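Local coordinates for protein Trypsin/factor XIIA inhibitor (PDB 1BEA) that inhibits mammalian trypsin and activated Hageman factor (factor XIIa) as a bifunctional amylase/serine protease inhibitor of the cereal family from maize, at residues A[21-26]-A[35-40]; A[62-67]-A[78-83]. One frame throughout, in Å; residues are numbered along the deposited sequence.

Contact 1: A[21-26]-A[35-40]; sequences RWYVTS and LPWPEL
Leu40, Trp37, Ser26 and Tyr23 pack together where helix 18-29 meets the start of helix 37-49, the two helices joined by the loop that carries the protease-cleaved bond between Arg34 and Leu35. Leu40 points its side chain at the first helix and divides it there: CD2 lies over the backbone, with Tyr23 CA at 3.6 Å, while CD1 is 3.5 Å from Ser26 OG. With OG beside the backbone N (chi1 -76°), that hydroxyl turns back to Trp22 O at 2.6 Å and presents its flank to the CD1 methyl; the carbonyl also accepts Ser26 N, from the opposite face of its plane. Trp37, poorly ordered and largely exposed, reaches obliquely over Ser26 CB with the six-membered part of its indole, too closely in the model for the detail to be trusted. Tyr23 meets the same indole edge to edge, CE1 to CE3 of Trp37, at a loose 4.4 Å. The Tyr23 hydroxyl is hydrogen-bonded to Glu103, and the Tyr23 ring makes an edge-to-face contact with Phe94 of helix 88-95. Pro33 of the inhibitory loop touches both Trp22 and Leu40, while Tyr23 also touches Lys41 and Cys44 farther along helix 37-49.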
loop_
_atom_site.group_PDB
_atom_site.type_symbol
_atom_site.label_atom_id
_atom_site.label_comp_id
_atom_site.label_asym_id
_atom_site.label_seq_id
_atom_site.Cartn_x
_atom_site.Cartn_y
_atom_site.Cartn_z
ATOM N N ARG A 21 -1.704 -0.824 5.268
ATOM C CA ARG A 21 -2.209 0.434 5.866
ATOM C C ARG A 21 -1.753 0.555 7.305
ATOM O O ARG A 21 -1.153 1.573 7.659
ATOM C CB ARG A 21 -3.742 0.493 5.871
ATOM C CG ARG A 21 -4.316 1.788 6.444
ATOM C CD ARG A 21 -5.835 1.887 6.261
ATOM N NE ARG A 21 -6.235 2.124 4.870
ATOM C CZ ARG A 21 -6.130 3.291 4.219
ATOM N NH1 ARG A 21 -5.607 4.375 4.810
ATOM N NH2 ARG A 21 -6.539 3.369 2.950
ATOM N N TRP A 22 -2.033 -0.485 8.114
ATOM C CA TRP A 22 -1.707 -0.599 9.554
ATOM C C TRP A 22 -0.244 -0.733 9.855
ATOM O O TRP A 22 0.216 -0.298 10.909
ATOM C CB TRP A 22 -2.389 -1.831 10.184
ATOM C CG TRP A 22 -3.845 -1.715 10.251
ATOM C CD1 TRP A 22 -4.748 -2.697 9.991
ATOM C CD2 TRP A 22 -4.599 -0.523 10.495
ATOM N NE1 TRP A 22 -6.023 -2.188 10.048
ATOM C CE2 TRP A 22 -5.965 -0.856 10.353
ATOM C CE3 TRP A 22 -4.257 0.804 10.819
ATOM C CZ2 TRP A 22 -6.985 0.085 10.523
ATOM C CZ3 TRP A 22 -5.259 1.725 10.987
ATOM C CH2 TRP A 22 -6.615 1.369 10.839
ATOM N N TYR A 23 0.471 -1.412 8.969
ATOM C CA TYR A 23 1.910 -1.554 9.139
ATOM C C TYR A 23 2.509 -0.132 8.972
ATOM O O TYR A 23 3.364 0.289 9.733
ATOM C CB TYR A 23 2.455 -2.520 8.088
ATOM C CG TYR A 23 3.964 -2.593 8.023
ATOM C CD1 TYR A 23 4.733 -2.471 9.178
ATOM C CD2 TYR A 23 4.622 -2.816 6.817
ATOM C CE1 TYR A 23 6.111 -2.570 9.138
ATOM C CE2 TYR A 23 6.013 -2.919 6.767
ATOM C CZ TYR A 23 6.751 -2.797 7.932
ATOM O OH TYR A 23 8.138 -2.879 7.909
ATOM N N VAL A 24 2.014 0.612 8.001
ATOM C CA VAL A 24 2.484 1.946 7.758
ATOM C C VAL A 24 2.145 2.909 8.886
ATOM O O VAL A 24 2.980 3.745 9.233
ATOM C CB VAL A 24 1.901 2.511 6.458
ATOM C CG1 VAL A 24 2.104 4.003 6.392
ATOM C CG2 VAL A 24 2.578 1.856 5.277
ATOM N N THR A 25 0.942 2.831 9.458
ATOM C CA THR A 25 0.585 3.758 10.546
ATOM C C THR A 25 1.273 3.400 11.877
ATOM O O THR A 25 1.464 4.258 12.781
ATOM C CB THR A 25 -0.937 3.817 10.795
ATOM O OG1 THR A 25 -1.441 2.508 11.082
ATOM C CG2 THR A 25 -1.620 4.359 9.622
ATOM N N SER A 26 1.640 2.129 11.998
ATOM C CA SER A 26 2.292 1.668 13.189
ATOM C C SER A 26 3.563 2.453 13.302
ATOM O O SER A 26 3.810 3.103 14.321
ATOM C CB SER A 26 2.618 0.199 13.060
ATOM O OG SER A 26 1.447 -0.559 13.239
ATOM N N LEU A 35 0.022 -6.358 17.226
ATOM C CA LEU A 35 0.693 -7.509 16.676
ATOM C C LEU A 35 2.149 -7.192 16.612
ATOM O O LEU A 35 2.518 -6.056 16.391
ATOM C CB LEU A 35 0.194 -7.753 15.264
ATOM C CG LEU A 35 -0.535 -9.040 14.929
ATOM C CD1 LEU A 35 -0.984 -9.737 16.212
ATOM C CD2 LEU A 35 -1.711 -8.701 14.047
ATOM N N PRO A 36 3.001 -8.179 16.860
ATOM C CA PRO A 36 4.447 -7.911 16.786
ATOM C C PRO A 36 4.830 -7.278 15.442
ATOM O O PRO A 36 4.192 -7.535 14.428
ATOM C CB PRO A 36 5.081 -9.288 16.992
ATOM C CG PRO A 36 4.033 -10.053 17.796
ATOM C CD PRO A 36 2.695 -9.549 17.306
ATOM N N TRP A 37 5.854 -6.427 15.439
ATOM C CA TRP A 37 6.286 -5.766 14.199
ATOM C C TRP A 37 6.518 -6.745 13.025
ATOM O O TRP A 37 6.015 -6.551 11.916
ATOM C CB TRP A 37 7.568 -4.920 14.442
ATOM C CG TRP A 37 7.311 -3.644 15.238
ATOM C CD1 TRP A 37 7.533 -3.453 16.581
ATOM C CD2 TRP A 37 6.713 -2.419 14.759
ATOM N NE1 TRP A 37 7.105 -2.196 16.966
ATOM C CE2 TRP A 37 6.597 -1.541 15.872
ATOM C CE3 TRP A 37 6.260 -1.981 13.501
ATOM C CZ2 TRP A 37 6.045 -0.247 15.762
ATOM C CZ3 TRP A 37 5.711 -0.691 13.392
ATOM C CH2 TRP A 37 5.609 0.157 14.520
ATOM N N PRO A 38 7.257 -7.830 13.268
ATOM C CA PRO A 38 7.529 -8.801 12.204
ATOM C C PRO A 38 6.277 -9.397 11.607
ATOM O O PRO A 38 6.253 -9.726 10.434
ATOM C CB PRO A 38 8.363 -9.859 12.901
ATOM C CG PRO A 38 8.933 -9.155 14.088
ATOM C CD PRO A 38 7.865 -8.238 14.539
ATOM N N GLU A 39 5.242 -9.531 12.434
ATOM C CA GLU A 39 3.954 -10.111 12.038
ATOM C C GLU A 39 3.147 -9.139 11.181
ATOM O O GLU A 39 2.418 -9.532 10.256
ATOM C CB GLU A 39 3.177 -10.493 13.303
ATOM C CG GLU A 39 1.885 -11.247 13.058
ATOM C CD GLU A 39 2.058 -12.326 12.029
ATOM O OE1 GLU A 39 3.077 -13.048 12.126
ATOM O OE2 GLU A 39 1.185 -12.438 11.133
ATOM N N LEU A 40 3.305 -7.857 11.487
ATOM C CA LEU A 40 2.634 -6.794 10.746
ATOM C C LEU A 40 3.230 -6.675 9.327
ATOM O O LEU A 40 2.497 -6.461 8.353
ATOM C CB LEU A 40 2.790 -5.458 11.518
ATOM C CG LEU A 40 1.609 -4.891 12.324
ATOM C CD1 LEU A 40 2.082 -3.994 13.523
ATOM C CD2 LEU A 40 0.768 -4.103 11.350
#

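Contact 2: A[62-67]-A[78-83]; sequences ILMDGA and GRLEDL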
loop_
_atom_site.group_PDB
_atom_site.type_symbol
_atom_site.label_atom_id
_atom_site.label_comp_id
_atom_site.label_asym_id
_atom_site.label_seq_id
_atom_site.Cartn_x
_atom_site.Cartn_y
_atom_site.Cartn_z
ATOM N N ILE A 62 -2.495 3.165 -5.035
ATOM C CA ILE A 62 -3.874 3.323 -4.614
ATOM C C ILE A 62 -3.887 3.432 -3.094
ATOM O O ILE A 62 -4.581 4.244 -2.520
ATOM C CB ILE A 62 -4.682 2.133 -5.115
ATOM C CG1 ILE A 62 -4.893 2.324 -6.623
ATOM C CG2 ILE A 62 -6.007 1.988 -4.313
ATOM C CD1 ILE A 62 -5.571 1.182 -7.357
ATOM N N LEU A 63 -3.074 2.632 -2.436
ATOM C CA LEU A 63 -3.042 2.703 -1.007
ATOM C C LEU A 63 -2.533 4.059 -0.557
ATOM O O LEU A 63 -3.107 4.644 0.361
ATOM C CB LEU A 63 -2.169 1.576 -0.426
ATOM C CG LEU A 63 -1.967 1.704 1.086
ATOM C CD1 LEU A 63 -3.252 1.152 1.768
ATOM C CD2 LEU A 63 -0.680 0.981 1.597
ATOM N N MET A 64 -1.505 4.609 -1.202
ATOM C CA MET A 64 -0.990 5.889 -0.735
ATOM C C MET A 64 -1.953 7.047 -0.976
ATOM O O MET A 64 -2.315 7.824 -0.071
ATOM C CB MET A 64 0.307 6.236 -1.445
ATOM C CG MET A 64 1.515 5.413 -1.081
ATOM S SD MET A 64 2.890 5.531 -2.342
ATOM C CE MET A 64 3.276 7.322 -2.293
ATOM N N ASP A 65 -2.380 7.166 -2.220
ATOM C CA ASP A 65 -3.233 8.278 -2.602
ATOM C C ASP A 65 -4.675 8.023 -2.996
ATOM O O ASP A 65 -5.422 8.962 -3.220
ATOM C CB ASP A 65 -2.497 9.059 -3.689
ATOM C CG ASP A 65 -1.034 9.238 -3.329
ATOM O OD1 ASP A 65 -0.768 9.407 -2.122
ATOM O OD2 ASP A 65 -0.153 9.179 -4.206
ATOM N N GLY A 66 -5.070 6.761 -3.056
ATOM C CA GLY A 66 -6.441 6.430 -3.384
ATOM C C GLY A 66 -6.757 6.383 -4.871
ATOM O O GLY A 66 -5.968 6.802 -5.733
ATOM N N ALA A 67 -7.942 5.874 -5.168
ATOM C CA ALA A 67 -8.420 5.754 -6.537
ATOM C C ALA A 67 -9.940 5.816 -6.512
ATOM O O ALA A 67 -10.550 5.366 -5.551
ATOM C CB ALA A 67 -7.983 4.420 -7.111
ATOM N N GLY A 78 -8.788 3.090 -0.921
ATOM C CA GLY A 78 -7.502 3.405 -0.334
ATOM C C GLY A 78 -7.259 4.826 0.118
ATOM O O GLY A 78 -8.157 5.524 0.563
ATOM N N ARG A 79 -6.002 5.223 0.021
ATOM C CA ARG A 79 -5.547 6.546 0.414
ATOM C C ARG A 79 -5.248 6.669 1.893
ATOM O O ARG A 79 -6.057 6.252 2.734
ATOM C CB ARG A 79 -6.553 7.614 0.046
ATOM C CG ARG A 79 -6.043 8.999 0.341
ATOM C CD ARG A 79 -6.810 10.080 -0.413
ATOM N NE ARG A 79 -6.366 11.435 -0.037
ATOM C CZ ARG A 79 -5.749 12.294 -0.854
ATOM N NH1 ARG A 79 -5.488 11.966 -2.118
ATOM N NH2 ARG A 79 -5.367 13.481 -0.390
ATOM N N LEU A 80 -4.076 7.248 2.199
ATOM C CA LEU A 80 -3.663 7.452 3.571
ATOM C C LEU A 80 -4.039 8.877 3.891
ATOM O O LEU A 80 -3.621 9.794 3.185
ATOM C CB LEU A 80 -2.149 7.325 3.730
ATOM C CG LEU A 80 -1.431 6.118 3.161
ATOM C CD1 LEU A 80 0.053 6.453 2.919
ATOM C CD2 LEU A 80 -1.578 4.962 4.133
ATOM N N GLU A 81 -4.807 9.060 4.954
ATOM C CA GLU A 81 -5.208 10.386 5.375
ATOM C C GLU A 81 -4.558 10.772 6.689
ATOM O O GLU A 81 -3.855 9.984 7.308
ATOM C CB GLU A 81 -6.720 10.458 5.512
ATOM C CG GLU A 81 -7.432 10.503 4.173
ATOM C CD GLU A 81 -6.923 11.633 3.282
ATOM O OE1 GLU A 81 -5.716 11.978 3.336
ATOM O OE2 GLU A 81 -7.736 12.183 2.518
ATOM N N ASP A 82 -4.810 11.997 7.125
ATOM C CA ASP A 82 -4.206 12.472 8.350
ATOM C C ASP A 82 -4.780 11.830 9.584
ATOM O O ASP A 82 -5.968 11.565 9.675
ATOM C CB ASP A 82 -4.370 13.975 8.445
ATOM C CG ASP A 82 -3.473 14.712 7.493
ATOM O OD1 ASP A 82 -3.898 14.955 6.348
ATOM O OD2 ASP A 82 -2.340 15.041 7.889
ATOM N N LEU A 83 -3.908 11.592 10.541
ATOM C CA LEU A 83 -4.304 11.006 11.799
ATOM C C LEU A 83 -3.813 12.046 12.786
ATOM O O LEU A 83 -2.821 12.727 12.540
ATOM C CB LEU A 83 -3.613 9.673 11.993
ATOM C CG LEU A 83 -4.318 8.600 11.161
ATOM C CD1 LEU A 83 -3.808 7.214 11.526
ATOM C CD2 LEU A 83 -5.829 8.676 11.425
#
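Backbone hydrogen bonds dominate where residues 78-80 run past the last turn of helix 56-65. Leu80 N gives a nearly straight bond to Met64 O (2.9 Å, 171°), though from above the carbonyl plane. Arg79 N is shared between Ile62 O and Leu63 O, at 3.1 and 3.0 Å, both weak because strongly bent. The last-turn carbonyls of Leu63 and Met64 thus receive N-H groups of an irregular segment, while Ile62 O keeps its helical bond from Gly66 N and Arg88 also reaches Met64 O. Gly66 ends the helix, its CA 3.9 Å from Gly78 C; both glycines have positive phi, and where a side chain would begin Gly66 faces Arg79 CB and Gly78 faces Ile62 O.

Side-chain polar contacts centre on Arg79. Its CG is anti to the backbone N (chi1 -175°), and the extended chain carries the guanidinium past the backbone carbonyl Asp65 O. NH1 bonds that oxygen at 3.2 Å, while within its own segment NE makes a salt bridge with Glu81 OE2, two grips that limit rotation. The Asp65 carboxylate instead pairs with Arg92 and Arg88.

Apolar contact is lighter: Leu80 CD1 lies 3.8 Å from Met64 CA, with CB farther off, and CD2 approaches Leu63 CG.

Contact 1 closes before contact 2 opens along the chain, and their centres lie about 17 Å apart within the one cereal-inhibitor fold. Contact 1 joins helices 18-29 and 37-49 beside the protease-binding loop; contact 2 ties the end of helix 56-65 to the loop leading to helix 88-95, away from the inhibitory site. Helix 18-29 connects them directly: Arg21 NH1 probably hydrogen-bonds Arg79 O at 2.8 Å, and Thr25 CG2 packs against Leu83 CD1. Helix 88-95 borders both, touching Tyr23 and Val24 of the first and Met64 and Leu80 of the second. Helix 18-29, which leads into the inhibitory loop, thus meets 35-40 through Tyr23 and Ser26 and 78-83 through Arg21 and Thr25.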